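Local coordinates for cobalamin-binding protein (Desulfitobacterium hafniense, PDB 4JGI) that binds methylcobalamin and probably serves as the corrinoid-carrying component of an O-demethylase methyl-transfer system, at residues I125-V129 / K130-D134. Numbering follows the deposited sequence.
Sequences IDVPV and KIIVD
Val127 meets Ile132 on the inner side of this turn into helix 129-139, CG1 of Val127 standing 3.6 Å from CG1 of Ile132. The same Val127 methyl also reaches Ile131, whose CG2 lies 3.9 Å away, so a single branch touches two successive helix residues. That branch is the one placed anti to the backbone N (chi1 -178°), while CG2 sits beside the nitrogen. Both Val127 and Ile132 are buried and rest on Ala95 of strand 91-96, and Ile132 also touches Thr160 of helix 151-166; this is the tight half of the contact.

Backbone bonds fix the first turn. The carbonyl of Pro128, the N-cap residue, accepts Ile132 N at 3.1 Å in a nearly straight bond (N-H...O 169°), and Ile131 N adds a weak, bent one to the same oxygen. One residue on, Val133 N gives Val129 O a 2.9 Å bond at 174°.

The outer side differs mainly in burial: Pro128 is partly exposed, Ile131 and the extended Lys130 exposed. The Pro128 ring and Ile131 side chain run alongside each other, pointing the same way, with Pro128 CB 4.0 Å from Ile131 CG1, wider than the Val127-Ile132 approach.

Ahead of the helix, the loop is pinned to the end of strand 91-96 by a Val127-Thr96 backbone bond, and to the loop after it by Asp126 OD1 to Gly99 N and an Asp126-Asp100 backbone bond. It connects strand 119-122 to helix 129-139 in a parallel sheet of strand order 2-1-3-4-5 with helices between its strands, as in the Rossmann-like cobalamin-binding domain.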
ATOM      1  N   ILE A 125       8.115 -12.221  -7.756  1.00 20.04           N
ATOM      2  CA  ILE A 125       9.428 -12.322  -7.044  1.00 18.79           C
ATOM      3  C   ILE A 125      10.647 -12.439  -7.977  1.00 17.37           C
ATOM      4  O   ILE A 125      10.431 -12.855  -9.148  1.00 21.06           O
ATOM      5  CB  ILE A 125       9.423 -13.477  -6.032  1.00 21.19           C
ATOM      6  CG1 ILE A 125       9.194 -14.822  -6.698  1.00 22.85           C
ATOM      7  CG2 ILE A 125       8.281 -13.282  -5.041  1.00 23.47           C
ATOM      8  CD1 ILE A 125       9.222 -15.982  -5.754  1.00 30.23           C
ATOM      9  N   ASP A 126      11.804 -12.250  -7.425  1.00 21.94           N
ATOM     10  CA  ASP A 126      13.069 -12.321  -8.131  1.00 20.53           C
ATOM     11  C   ASP A 126      13.050 -11.598  -9.426  1.00 22.18           C
ATOM     12  O   ASP A 126      13.571 -12.072 -10.374  1.00 25.62           O
ATOM     13  CB  ASP A 126      13.452 -13.767  -8.267  1.00 25.77           C
ATOM     14  CG  ASP A 126      14.945 -13.945  -8.699  1.00 30.14           C
ATOM     15  OD1 ASP A 126      15.869 -13.135  -8.399  1.00 30.16           O
ATOM     16  OD2 ASP A 126      15.187 -14.947  -9.339  1.00 31.18           O
ATOM     17  N   VAL A 127      12.467 -10.425  -9.460  1.00 19.37           N
ATOM     18  CA  VAL A 127      12.124  -9.762 -10.715  1.00 18.32           C
ATOM     19  C   VAL A 127      13.331  -8.967 -11.243  1.00 18.28           C
ATOM     20  O   VAL A 127      13.855  -8.106 -10.563  1.00 18.81           O
ATOM     21  CB  VAL A 127      10.971  -8.782 -10.612  1.00 17.32           C
ATOM     22  CG1 VAL A 127      10.629  -8.159 -11.917  1.00 20.28           C
ATOM     23  CG2 VAL A 127       9.755  -9.483 -10.033  1.00 18.41           C
ATOM     24  N   PRO A 128      13.798  -9.286 -12.449  1.00 17.37           N
ATOM     25  CA  PRO A 128      14.960  -8.534 -12.978  1.00 19.46           C
ATOM     26  C   PRO A 128      14.709  -7.033 -13.175  1.00 17.46           C
ATOM     27  O   PRO A 128      13.576  -6.638 -13.446  1.00 16.60           O
ATOM     28  CB  PRO A 128      15.170  -9.157 -14.363  1.00 20.34           C
ATOM     29  CG  PRO A 128      14.544 -10.545 -14.240  1.00 18.67           C
ATOM     30  CD  PRO A 128      13.355 -10.343 -13.362  1.00 19.07           C
ATOM     31  N   VAL A 129      15.749  -6.262 -12.932  1.00 18.68           N
ATOM     32  CA  VAL A 129      15.732  -4.829 -13.173  1.00 18.93           C
ATOM     33  C   VAL A 129      15.085  -4.466 -14.471  1.00 15.91           C
ATOM     34  O   VAL A 129      14.184  -3.591 -14.577  1.00 17.03           O
ATOM     35  CB  VAL A 129      17.128  -4.250 -13.068  1.00 19.65           C
ATOM     36  CG1 VAL A 129      17.104  -2.824 -13.504  1.00 21.79           C
ATOM     37  CG2 VAL A 129      17.681  -4.394 -11.645  1.00 24.37           C
ATOM     38  N   LYS A 130      15.569  -5.107 -15.527  1.00 17.98           N
ATOM     39  CA  LYS A 130      15.088  -4.724 -16.881  1.00 19.21           C
ATOM     40  C   LYS A 130      13.573  -4.910 -17.057  1.00 17.02           C
ATOM     41  O   LYS A 130      12.865  -4.227 -17.727  1.00 19.80           O
ATOM     42  CB  LYS A 130      15.788  -5.496 -17.968  1.00 21.56           C
ATOM     43  CG  LYS A 130      17.204  -5.125 -18.201  1.00 34.35           C
ATOM     44  CD  LYS A 130      17.878  -6.053 -19.213  1.00 37.30           C
ATOM     45  CE  LYS A 130      19.339  -5.686 -19.330  1.00 45.95           C
ATOM     46  NZ  LYS A 130      20.096  -6.816 -19.913  1.00 43.24           N
ATOM     47  N   ILE A 131      13.055  -5.944 -16.407  1.00 18.86           N
ATOM     48  CA  ILE A 131      11.582  -6.212 -16.435  1.00 16.69           C
ATOM     49  C   ILE A 131      10.767  -5.172 -15.664  1.00 17.27           C
ATOM     50  O   ILE A 131       9.704  -4.747 -16.088  1.00 18.13           O
ATOM     51  CB  ILE A 131      11.313  -7.635 -15.912  1.00 17.84           C
ATOM     52  CG1 ILE A 131      12.064  -8.650 -16.823  1.00 28.84           C
ATOM     53  CG2 ILE A 131       9.820  -7.895 -15.754  1.00 18.75           C
ATOM     54  CD1 ILE A 131      11.305  -9.542 -17.618  1.00 34.71           C
ATOM     55  N   ILE A 132      11.255  -4.784 -14.483  1.00 15.65           N
ATOM     56  CA  ILE A 132      10.663  -3.653 -13.781  1.00 15.98           C
ATOM     57  C   ILE A 132      10.669  -2.361 -14.633  1.00 15.67           C
ATOM     58  O   ILE A 132       9.614  -1.751 -14.768  1.00 16.58           O
ATOM     59  CB  ILE A 132      11.327  -3.377 -12.444  1.00 16.71           C
ATOM     60  CG1 ILE A 132      11.341  -4.667 -11.508  1.00 17.44           C
ATOM     61  CG2 ILE A 132      10.731  -2.146 -11.740  1.00 17.20           C
ATOM     62  CD1 ILE A 132      12.088  -4.514 -10.228  1.00 17.08           C
ATOM     63  N   VAL A 133      11.843  -2.033 -15.182  1.00 16.68           N
ATOM     64  CA  VAL A 133      11.910  -0.832 -15.997  1.00 18.16           C
ATOM     65  C   VAL A 133      10.999  -0.891 -17.219  1.00 16.71           C
ATOM     66  O   VAL A 133      10.259   0.096 -17.535  1.00 19.83           O
ATOM     67  CB  VAL A 133      13.359  -0.525 -16.388  1.00 21.28           C
ATOM     68  CG1 VAL A 133      13.420   0.629 -17.427  1.00 24.39           C
ATOM     69  CG2 VAL A 133      14.180  -0.265 -15.202  1.00 22.77           C
ATOM     70  N   ASP A 134      10.932  -2.031 -17.912  1.00 19.10           N
ATOM     71  CA  ASP A 134       9.998  -2.185 -19.019  1.00 18.10           C
ATOM     72  C   ASP A 134       8.534  -2.004 -18.634  1.00 16.80           C
ATOM     73  O   ASP A 134       7.737  -1.332 -19.328  1.00 19.23           O
ATOM     74  CB  ASP A 134      10.267  -3.480 -19.795  1.00 23.39           C
ATOM     75  CG  ASP A 134      11.636  -3.395 -20.628  1.00 37.02           C
ATOM     76  OD1 ASP A 134      12.260  -2.294 -20.761  1.00 43.54           O
ATOM     77  OD2 ASP A 134      12.141  -4.417 -21.120  1.00 50.52           O
TER